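Local coordinates for peptidase S9 prolyl oligopeptidase catalytic domain-containing protein (PDB 4HXF) that is a hexameric, self-compartmentalizing serine protease of the acylaminoacyl peptidase type that probably cleaves short peptides small enough to enter its interior, at residues 42-46 with 57-62; 266-270 with 304-308; 390-394 with 411-415; 491-495 with 522-528. All coordinates share one frame; numbering follows the deposited sequence. Where two conformers were deposited one is given.

Contact 1: 42-46 with 57-62; sequences ENTIV and FIEDAS
I45 and I58 form a hydrogen-bonded antiparallel pair in the hairpin of strands 40-49 and 54-59, part of the first four-stranded blade of the beta-propeller. The bonds I45 N to I58 O and I58 N to I45 O are both 2.9 Å. This is the tight part. I45 CD1 reaches A61 CB (3.6 Å), and V46 CG2 lies at the edge of the F57 ring. F75 covers I45, I58 and A61.

The N43 end is looser. The bond from A61 N to N43 O is 3.2 Å, and its donor stands above the carbonyl plane. A water accepts from N43 N and donates to D60 OD1 in one conformer, on this exposed side.

Between the two lies E59. CG is anti to the backbone N (chi1 -175°), and the bend at chi2 turns the carboxylate back to T44. OE2 takes T44 OG1 on its syn side (2.5 Å) and D60 N on its anti side (2.9 Å). OE1 accepts K99 N of the second subunit. A leucine in its place would probably leave T44 OG1, D60 N and that K99 N without this acceptor. One carboxylate therefore serves donors in both segments, T44 and D60, and one on the second subunit.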
# COMPACT_ATOMS: atom_id res chain seq x y z
N GLU A 42 10.09 -13.93 19.78
CA GLU A 42 8.92 -13.37 20.49
C GLU A 42 9.28 -13.28 21.93
O GLU A 42 9.86 -14.20 22.51
CB GLU A 42 7.75 -14.32 20.30
CG GLU A 42 7.29 -14.48 18.87
CD GLU A 42 6.24 -15.56 18.66
OE1 GLU A 42 6.06 -16.37 19.55
OE2 GLU A 42 5.69 -15.67 17.53
N ASN A 43 8.98 -12.11 22.55
CA ASN A 43 9.27 -11.82 23.90
C ASN A 43 7.97 -11.48 24.67
O ASN A 43 7.14 -10.72 24.17
CB ASN A 43 10.21 -10.63 24.10
CG ASN A 43 11.52 -10.81 23.43
OD1 ASN A 43 11.89 -10.00 22.54
ND2 ASN A 43 12.20 -11.76 23.80
N THR A 44 7.82 -12.14 25.80
CA THR A 44 6.71 -11.96 26.77
C THR A 44 7.22 -11.78 28.13
O THR A 44 8.01 -12.59 28.62
CB THR A 44 5.72 -13.16 26.72
OG1 THR A 44 5.31 -13.44 25.35
CG2 THR A 44 4.41 -12.91 27.59
N ILE A 45 6.81 -10.69 28.79
CA ILE A 45 7.16 -10.57 30.20
C ILE A 45 6.15 -11.34 31.02
O ILE A 45 4.91 -11.23 30.82
CB ILE A 45 7.19 -9.06 30.64
CG1 ILE A 45 8.32 -8.32 29.95
CG2 ILE A 45 7.25 -8.94 32.15
CD1 ILE A 45 8.18 -6.76 30.04
N VAL A 46 6.64 -12.13 31.97
CA VAL A 46 5.80 -12.90 32.88
C VAL A 46 6.02 -12.34 34.26
O VAL A 46 7.16 -12.09 34.67
CB VAL A 46 6.16 -14.41 32.83
CG1 VAL A 46 5.21 -15.20 33.79
CG2 VAL A 46 6.10 -14.90 31.36
N PHE A 57 0.87 -11.38 32.41
CA PHE A 57 1.68 -11.21 31.22
C PHE A 57 1.66 -9.83 30.64
O PHE A 57 0.63 -9.13 30.71
CB PHE A 57 1.10 -12.10 30.11
CG PHE A 57 0.86 -13.53 30.53
CD1 PHE A 57 -0.44 -13.94 30.75
CD2 PHE A 57 1.92 -14.36 30.82
CE1 PHE A 57 -0.71 -15.24 31.22
CE2 PHE A 57 1.66 -15.65 31.27
CZ PHE A 57 0.34 -16.09 31.48
N ILE A 58 2.78 -9.47 30.06
CA ILE A 58 2.86 -8.27 29.25
C ILE A 58 3.44 -8.75 27.94
O ILE A 58 4.62 -9.12 27.79
CB ILE A 58 3.77 -7.13 29.85
CG1 ILE A 58 3.35 -6.78 31.27
CG2 ILE A 58 3.70 -5.96 28.87
CD1 ILE A 58 4.32 -5.79 32.00
N GLU A 59 2.61 -8.73 26.92
CA GLU A 59 2.95 -9.34 25.64
C GLU A 59 3.77 -8.42 24.72
O GLU A 59 3.67 -7.19 24.81
CB GLU A 59 1.64 -9.86 25.07
CG GLU A 59 1.76 -10.63 23.81
CD GLU A 59 2.61 -11.87 23.86
OE1 GLU A 59 2.06 -12.92 23.48
OE2 GLU A 59 3.79 -11.77 24.21
N ASP A 60 4.64 -9.02 23.90
CA ASP A 60 5.57 -8.35 22.96
C ASP A 60 6.38 -7.22 23.63
O ASP A 60 6.29 -6.00 23.28
CB ASP A 60 4.79 -7.88 21.78
CG ASP A 60 4.26 -9.01 21.03
OD1 ASP A 60 5.05 -9.96 20.80
OD2 ASP A 60 3.09 -8.97 20.63
N ALA A 61 7.09 -7.60 24.71
CA ALA A 61 7.77 -6.67 25.61
C ALA A 61 8.95 -7.31 26.21
O ALA A 61 9.01 -8.57 26.34
CB ALA A 61 6.81 -6.19 26.75
N SER A 62 9.90 -6.50 26.66
CA SER A 62 11.04 -6.94 27.39
C SER A 62 11.55 -5.83 28.29
O SER A 62 10.88 -4.81 28.43
CB SER A 62 12.08 -7.41 26.36
OG SER A 62 12.65 -6.38 25.61
O HOH W 1 10.69 -6.98 23.07
O HOH W 2 7.80 -10.02 20.62

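Contact 2: 266-270 with 304-308; sequences QAKIR and MGFDA
D307 OD1 is gripped by two basic side chains, R270 and K268. R270 NE donates to it at 2.9 Å, nearly along the C-O axis of the carboxylate. R270 NH1 adds a weak bond, and K268 NZ makes a long salt bridge of 3.7 Å. The contact joins two neighbouring blades of the beta-propeller through their first strands, 264-270 and 302-308. These run almost parallel, about 7.9 Å apart between the axes of the short segments. That is too far for backbone pairing, so side chains fill the gap.

The guanidinium and carboxylate planes are turned 65° apart. R270 NH2 is engaged elsewhere. It bonds I269 O and makes a salt bridge to D223 of strand 219-224. K268 CD lies over one guanidinium face, 3.8 Å above it, offset toward the rim. The K268 chain is extended beyond CG, which carries NZ across to F306 O (2.9 Å), in the carbonyl plane. D307 OD2 accepts T22 N and a water. Two basic neighbours would probably favour the ionised form of D307. A308 N is buried and has no hydrogen-bond partner in the model.

The apolar half belongs to F306. With chi1 at 61°, its CG sits between the backbone N and carbonyl carbon, and the ring lies against the Q266 side chain. Q266 CG is 3.6 Å from F306 CE1. The amide plane is 33° from the ring, and NE2 lies over one face towards the rim. A water joins the two residues, accepting from Q266 NE2 at 2.6 Å and from F306 N at 3.1 Å.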
# COMPACT_ATOMS: atom_id res chain seq x y z
N GLN A 266 28.66 -11.65 37.90
CA GLN A 266 27.63 -10.66 38.02
C GLN A 266 27.54 -10.34 39.45
O GLN A 266 27.82 -11.17 40.29
CB GLN A 266 26.30 -11.27 37.48
CG GLN A 266 25.05 -10.48 37.59
CD GLN A 266 23.84 -11.16 36.88
OE1 GLN A 266 23.98 -12.27 36.27
NE2 GLN A 266 22.64 -10.51 36.95
N ALA A 267 27.11 -9.13 39.82
CA ALA A 267 26.93 -8.80 41.18
C ALA A 267 25.89 -7.61 41.34
O ALA A 267 25.77 -6.74 40.47
CB ALA A 267 28.30 -8.37 41.87
N LYS A 268 25.21 -7.65 42.45
CA LYS A 268 24.20 -6.63 42.87
C LYS A 268 24.27 -6.34 44.33
O LYS A 268 24.53 -7.21 45.13
CB LYS A 268 22.75 -7.13 42.43
CG LYS A 268 22.46 -7.33 41.00
CD LYS A 268 21.00 -7.81 40.59
CE LYS A 268 20.93 -8.05 39.04
NZ LYS A 268 19.50 -8.12 38.48
N ILE A 269 23.90 -5.14 44.75
CA ILE A 269 23.87 -4.80 46.17
C ILE A 269 22.43 -4.42 46.51
O ILE A 269 21.77 -3.70 45.78
CB ILE A 269 24.93 -3.66 46.49
CG1 ILE A 269 25.08 -3.28 47.96
CG2 ILE A 269 24.69 -2.40 45.67
CD1 ILE A 269 26.39 -2.53 48.30
N ARG A 270 21.97 -4.94 47.60
CA ARG A 270 20.59 -4.52 48.05
C ARG A 270 20.66 -4.55 49.55
O ARG A 270 21.00 -5.59 50.11
CB ARG A 270 19.47 -5.41 47.47
CG ARG A 270 18.94 -5.05 46.04
CD ARG A 270 19.21 -6.14 44.97
NE ARG A 270 18.74 -5.86 43.60
CZ ARG A 270 19.31 -4.95 42.78
NH1 ARG A 270 18.86 -4.80 41.51
NH2 ARG A 270 20.37 -4.22 43.22
N MET A 304 22.61 -17.97 35.59
CA MET A 304 22.63 -17.10 34.52
C MET A 304 22.16 -15.69 34.81
O MET A 304 22.48 -14.75 34.07
CB MET A 304 21.74 -17.69 33.43
CG MET A 304 22.27 -18.96 32.89
SD MET A 304 23.91 -18.79 32.16
CE MET A 304 23.73 -17.70 30.78
N GLY A 305 21.47 -15.51 35.91
CA GLY A 305 20.88 -14.20 36.26
C GLY A 305 20.25 -14.35 37.59
O GLY A 305 19.93 -15.50 38.12
N PHE A 306 20.14 -13.24 38.31
CA PHE A 306 19.55 -13.28 39.61
C PHE A 306 19.08 -11.83 40.03
O PHE A 306 19.44 -10.83 39.37
CB PHE A 306 20.47 -13.90 40.67
CG PHE A 306 21.80 -13.13 40.87
CD1 PHE A 306 22.92 -13.45 40.10
CD2 PHE A 306 21.87 -12.04 41.71
CE1 PHE A 306 24.06 -12.71 40.21
CE2 PHE A 306 23.04 -11.25 41.76
CZ PHE A 306 24.13 -11.63 41.01
N ASP A 307 18.24 -11.80 41.01
CA ASP A 307 17.81 -10.51 41.61
C ASP A 307 17.38 -10.75 42.98
O ASP A 307 16.98 -11.86 43.43
CB ASP A 307 16.70 -9.82 40.81
CG ASP A 307 16.63 -8.28 41.06
OD1 ASP A 307 17.59 -7.65 41.62
OD2 ASP A 307 15.60 -7.62 40.74
N ALA A 308 17.46 -9.68 43.81
CA ALA A 308 17.17 -9.81 45.15
C ALA A 308 16.55 -8.47 45.71
O ALA A 308 16.96 -7.35 45.35
CB ALA A 308 18.48 -10.04 45.95
O HOH W 3 20.32 -11.11 36.06
O HOH W 4 15.53 -5.42 43.01
O HOH W 5 16.12 -4.93 39.66

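Contact 3: 390-394 with 411-415; sequences GMYGY and VYVNP
Y392, Y412 and N414 bury most of the surface here. The N414 amide pairs with the backbone of Y392 at both ends. OD1 accepts Y392 N at 2.9 Å, in the carbonyl plane and on a lone pair. ND2 donates to Y392 O, also at 2.9 Å, though tilted from the plane of that carbonyl. N414 CG is anti to its carbonyl carbon (chi1 -81°), and this swings the amide across to the loop. ND2 also bonds Y421 OH. M391 CG packs 3.7 Å from N414 ND2. A valine in place of N414 would probably leave the buried N and O of Y392 without these mates and the loop freer to shift.

The contact lies in the alpha/beta-hydrolase domain. Segment 390-394 belongs to the loop after strand 378-384. The chain then runs through helix 398-405 to the adjacent parallel strand 409-413, a beta-alpha-beta crossover. G386 and G387, earlier in the same loop, line the inhibitor pocket.

The two tyrosine rings form a T-shaped pair. Y412 turns its edge to the face of Y392, with centroids 5.1 Å apart and planes at 68°. Y412 CD2 also touches Y392 CB at 3.6 Å. H385 meets the Y392 ring in another edge-to-face pair. Y412 OH lies 3.3 Å from G393 O, at most a weak bond, since its proton has another acceptor within reach.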
# COMPACT_ATOMS: atom_id res chain seq x y z
N GLY A 390 37.19 -17.99 27.97
CA GLY A 390 35.91 -18.66 28.13
C GLY A 390 35.95 -19.84 29.09
O GLY A 390 36.98 -20.10 29.70
N MET A 391 34.83 -20.55 29.19
CA MET A 391 34.81 -21.66 30.12
C MET A 391 33.71 -22.64 29.71
O MET A 391 32.56 -22.21 29.44
CB MET A 391 34.53 -21.14 31.52
CG MET A 391 34.70 -22.24 32.61
SD MET A 391 34.33 -21.68 34.26
CE MET A 391 32.54 -21.57 34.12
N TYR A 392 34.07 -23.92 29.58
CA TYR A 392 33.10 -24.97 29.42
C TYR A 392 32.83 -25.61 30.79
O TYR A 392 33.59 -25.50 31.74
CB TYR A 392 33.63 -26.11 28.54
CG TYR A 392 33.50 -25.88 27.02
CD1 TYR A 392 34.46 -26.42 26.17
CD2 TYR A 392 32.40 -25.28 26.47
CE1 TYR A 392 34.37 -26.25 24.80
CE2 TYR A 392 32.29 -25.13 25.08
CZ TYR A 392 33.29 -25.66 24.25
OH TYR A 392 33.15 -25.48 22.91
N GLY A 393 31.67 -26.26 30.80
CA GLY A 393 31.30 -27.06 31.94
C GLY A 393 29.83 -27.41 31.93
O GLY A 393 29.42 -28.43 31.29
N TYR A 394 29.06 -26.65 32.69
CA TYR A 394 27.65 -27.00 33.01
C TYR A 394 26.57 -26.06 32.52
O TYR A 394 25.60 -25.77 33.23
CB TYR A 394 27.55 -27.32 34.50
CG TYR A 394 28.56 -28.35 34.92
CD1 TYR A 394 29.62 -27.99 35.82
CD2 TYR A 394 28.42 -29.64 34.58
CE1 TYR A 394 30.60 -28.92 36.21
CE2 TYR A 394 29.39 -30.57 34.95
CZ TYR A 394 30.41 -30.22 35.82
OH TYR A 394 31.29 -31.24 36.13
N VAL A 411 33.84 -34.38 23.22
CA VAL A 411 34.92 -34.20 24.21
C VAL A 411 35.31 -32.74 24.25
O VAL A 411 35.42 -32.08 23.24
CB VAL A 411 36.12 -35.12 23.98
CG1 VAL A 411 36.81 -34.95 22.72
CG2 VAL A 411 37.16 -34.98 25.17
N TYR A 412 35.56 -32.24 25.43
CA TYR A 412 35.89 -30.81 25.59
C TYR A 412 36.60 -30.55 26.96
O TYR A 412 36.34 -31.26 27.96
CB TYR A 412 34.63 -29.97 25.48
CG TYR A 412 33.46 -30.22 26.43
CD1 TYR A 412 32.45 -31.12 26.14
CD2 TYR A 412 33.39 -29.58 27.63
CE1 TYR A 412 31.44 -31.31 27.04
CE2 TYR A 412 32.29 -29.76 28.52
CZ TYR A 412 31.32 -30.63 28.14
OH TYR A 412 30.29 -30.76 29.07
N VAL A 413 37.56 -29.61 26.95
CA VAL A 413 38.33 -29.36 28.18
C VAL A 413 38.40 -27.87 28.43
O VAL A 413 38.10 -27.05 27.56
CB VAL A 413 39.79 -29.96 28.09
CG1 VAL A 413 39.67 -31.47 27.60
CG2 VAL A 413 40.76 -29.10 27.15
N ASN A 414 38.93 -27.53 29.63
CA ASN A 414 39.28 -26.13 29.92
C ASN A 414 40.82 -26.00 29.93
O ASN A 414 41.48 -26.27 30.96
CB ASN A 414 38.68 -25.70 31.25
CG ASN A 414 37.22 -25.30 31.14
OD1 ASN A 414 36.80 -24.77 30.10
ND2 ASN A 414 36.41 -25.50 32.24
N PRO A 415 41.41 -25.62 28.80
CA PRO A 415 42.90 -25.54 28.80
C PRO A 415 43.32 -24.32 29.59
O PRO A 415 42.48 -23.43 29.92
CB PRO A 415 43.23 -25.31 27.32
CG PRO A 415 41.99 -24.78 26.75
CD PRO A 415 40.78 -25.31 27.49

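Contact 4: 491-495 with 522-528; sequences ISYWL and YRKLSPL. With Y3A (N-[(benzyloxy)carbonyl]glycyl-N-[(2S,3R)-4-chloro-3-hydroxy-1-phenylbutan-2-yl]glycinamide), chain B.
W494 overlaps Y522 at the base of its side chain, with W494 CB 3.6 Å from Y522 CD2. The W494 CG is anti to the carbonyl carbon (chi1 -65°), and the indole runs on towards the inhibitor. I491 CG2 sits over the centre of the indole, 3.6 Å above its plane. At one rim, NE1 makes a weak bond to L525 O, which also accepts Y470 OH. At another, W494 CZ3 comes within 3.9 Å of CE2 in the phenyl ring of Y3A. I491 CD1 is 3.9 Å from Y3A CB4. Both residues thus line the wall round the inhibitor's phenylalanine-like group, consistent with an S1 pocket.

S526 ties the two segments together. Its OG accepts W494 N at 2.9 Å in a nearly straight bond (168°). It passes its own proton to Y522 O. A hydroxyl from outside the helix thus satisfies an N-H in the first turn of helix 494-500, just after the N-cap residue Y493. The ring of Y493 turns its edge to S526 OG and Y522 O. L528 N donates to S492 O at 2.9 Å and closes the far end.

Y493 OH bonds Y493 OH of the third subunit, and R523 NH2 bonds L517 O there, so the contact forms part of a subunit interface. Within the chain, helix 467-478 packs on I491 and P527. Helix 552-563 packs on S492, Y493 and L528, and D508 of helix 504-511 touches W494 and Y522.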
# COMPACT_ATOMS: atom_id res chain seq x y z
N ILE A 491 40.06 -16.95 14.12
CA ILE A 491 41.26 -16.25 13.73
C ILE A 491 42.19 -17.16 12.98
O ILE A 491 42.47 -18.26 13.40
CB ILE A 491 42.00 -15.69 15.00
CG1 ILE A 491 41.11 -14.79 15.83
CG2 ILE A 491 43.30 -14.96 14.56
CD1 ILE A 491 40.54 -15.52 17.09
N SER A 492 42.62 -16.67 11.82
CA SER A 492 43.71 -17.21 11.02
C SER A 492 44.98 -16.33 11.02
O SER A 492 46.04 -16.92 10.77
CB SER A 492 43.36 -17.57 9.56
OG SER A 492 42.99 -16.45 8.79
N TYR A 493 44.85 -15.03 11.23
CA TYR A 493 45.98 -14.16 11.26
C TYR A 493 45.90 -13.09 12.29
O TYR A 493 45.05 -12.17 12.19
CB TYR A 493 46.20 -13.54 9.84
CG TYR A 493 47.44 -12.71 9.60
CD1 TYR A 493 48.58 -12.81 10.47
CD2 TYR A 493 47.60 -11.91 8.50
CE1 TYR A 493 49.73 -12.10 10.25
CE2 TYR A 493 48.74 -11.20 8.28
CZ TYR A 493 49.83 -11.26 9.16
OH TYR A 493 50.96 -10.61 8.90
N TRP A 494 46.76 -13.18 13.32
CA TRP A 494 46.67 -12.20 14.38
C TRP A 494 46.91 -10.76 13.97
O TRP A 494 46.36 -9.82 14.62
CB TRP A 494 47.59 -12.57 15.57
CG TRP A 494 47.14 -13.84 16.22
CD1 TRP A 494 47.78 -15.06 16.21
CD2 TRP A 494 45.96 -13.99 17.04
NE1 TRP A 494 47.04 -15.97 16.98
CE2 TRP A 494 45.92 -15.37 17.43
CE3 TRP A 494 44.94 -13.16 17.40
CZ2 TRP A 494 44.93 -15.89 18.27
CZ3 TRP A 494 43.96 -13.67 18.24
CH2 TRP A 494 43.94 -15.02 18.63
N LEU A 495 47.72 -10.48 12.97
CA LEU A 495 48.03 -9.10 12.71
C LEU A 495 46.80 -8.36 12.22
O LEU A 495 46.53 -7.21 12.63
CB LEU A 495 49.14 -8.89 11.66
CG LEU A 495 49.66 -7.48 11.54
CD1 LEU A 495 50.29 -6.92 12.80
CD2 LEU A 495 50.71 -7.30 10.46
N TYR A 522 53.10 -12.65 15.74
CA TYR A 522 51.91 -12.44 14.97
C TYR A 522 51.83 -13.32 13.73
O TYR A 522 50.74 -13.57 13.22
CB TYR A 522 51.78 -10.94 14.58
CG TYR A 522 51.20 -10.17 15.75
CD1 TYR A 522 52.00 -9.77 16.85
CD2 TYR A 522 49.89 -9.83 15.80
CE1 TYR A 522 51.47 -9.06 17.88
CE2 TYR A 522 49.34 -9.15 16.89
CZ TYR A 522 50.16 -8.74 17.92
OH TYR A 522 49.58 -8.11 19.01
N ARG A 523 53.00 -13.74 13.23
CA ARG A 523 53.04 -14.74 12.16
C ARG A 523 53.23 -16.14 12.72
O ARG A 523 52.54 -17.08 12.30
CB ARG A 523 54.24 -14.44 11.24
CG ARG A 523 53.97 -13.26 10.26
CD ARG A 523 55.32 -12.84 9.64
NE ARG A 523 55.87 -14.01 8.92
CZ ARG A 523 55.75 -14.21 7.59
NH1 ARG A 523 55.19 -13.26 6.76
NH2 ARG A 523 56.24 -15.35 7.08
N LYS A 524 54.12 -16.31 13.71
CA LYS A 524 54.43 -17.59 14.25
C LYS A 524 53.22 -18.34 14.84
O LYS A 524 53.17 -19.58 14.75
CB LYS A 524 55.54 -17.55 15.36
CG LYS A 524 55.80 -18.85 16.08
CD LYS A 524 56.82 -18.77 17.27
CE LYS A 524 56.70 -20.02 18.19
NZ LYS A 524 57.44 -19.91 19.51
N LEU A 525 52.32 -17.62 15.48
CA LEU A 525 51.19 -18.25 16.07
C LEU A 525 49.88 -18.14 15.25
O LEU A 525 48.77 -18.33 15.77
CB LEU A 525 50.95 -17.70 17.46
CG LEU A 525 52.21 -17.82 18.30
CD1 LEU A 525 51.94 -17.05 19.65
CD2 LEU A 525 52.67 -19.28 18.48
N SER A 526 50.01 -17.84 13.93
CA SER A 526 48.86 -17.67 13.08
C SER A 526 48.70 -18.85 12.12
O SER A 526 49.62 -19.11 11.33
CB SER A 526 49.03 -16.37 12.24
OG SER A 526 48.82 -15.18 13.07
N PRO A 527 47.54 -19.49 12.13
CA PRO A 527 47.28 -20.64 11.20
C PRO A 527 47.53 -20.34 9.70
O PRO A 527 47.98 -21.25 9.02
CB PRO A 527 45.81 -20.99 11.44
CG PRO A 527 45.59 -20.53 12.88
CD PRO A 527 46.47 -19.37 13.11
N LEU A 528 47.26 -19.11 9.28
CA LEU A 528 47.40 -18.75 7.87
C LEU A 528 48.74 -19.18 7.30
O LEU A 528 48.81 -19.70 6.18
CB LEU A 528 47.17 -17.24 7.65
CG LEU A 528 47.05 -16.83 6.18
CD1 LEU A 528 45.74 -17.33 5.66
CD2 LEU A 528 47.08 -15.26 6.08
N3 Y3A B . 35.84 -11.54 24.77
CA3 Y3A B . 37.03 -12.03 24.05
C3 Y3A B . 36.55 -12.28 22.62
O3 Y3A B . 35.58 -11.81 22.07
C4 Y3A B . 35.84 -14.98 20.67
O4 Y3A B . 36.42 -15.98 21.43
CA4 Y3A B . 36.83 -13.84 20.57
N4 Y3A B . 37.23 -13.52 21.97
CB4 Y3A B . 38.22 -14.19 19.97
CG4 Y3A B . 39.17 -13.04 19.91
CD1 Y3A B . 38.98 -11.88 19.14
CD2 Y3A B . 40.37 -13.13 20.60
CE1 Y3A B . 39.89 -10.85 19.09
CE2 Y3A B . 41.30 -12.09 20.56
CZ4 Y3A B . 41.05 -10.97 19.85
C15 Y3A B . 34.33 -14.56 20.84

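The four contacts follow one another along the chain. Contacts 1 and 2 belong to the beta-propeller, with centres about 21 Å apart. Contact 1 lies within the first blade, and contact 2 joins the last two of seven. Contacts 3 and 4 belong to the alpha/beta-hydrolase domain, with centres about 23 Å apart. Contact 3 joins a loop to a strand of its eight-stranded sheet, and contact 4 packs helix ends beside the inhibitor. Contacts 2 and 3 come within about 7 Å at their nearest atoms, across the two domains. Contacts 1 and 4 have centres about 45 Å apart, and each borders a different neighbouring subunit. Both domains thus take part in hexamer contacts, consistent with active sites enclosed by assembly.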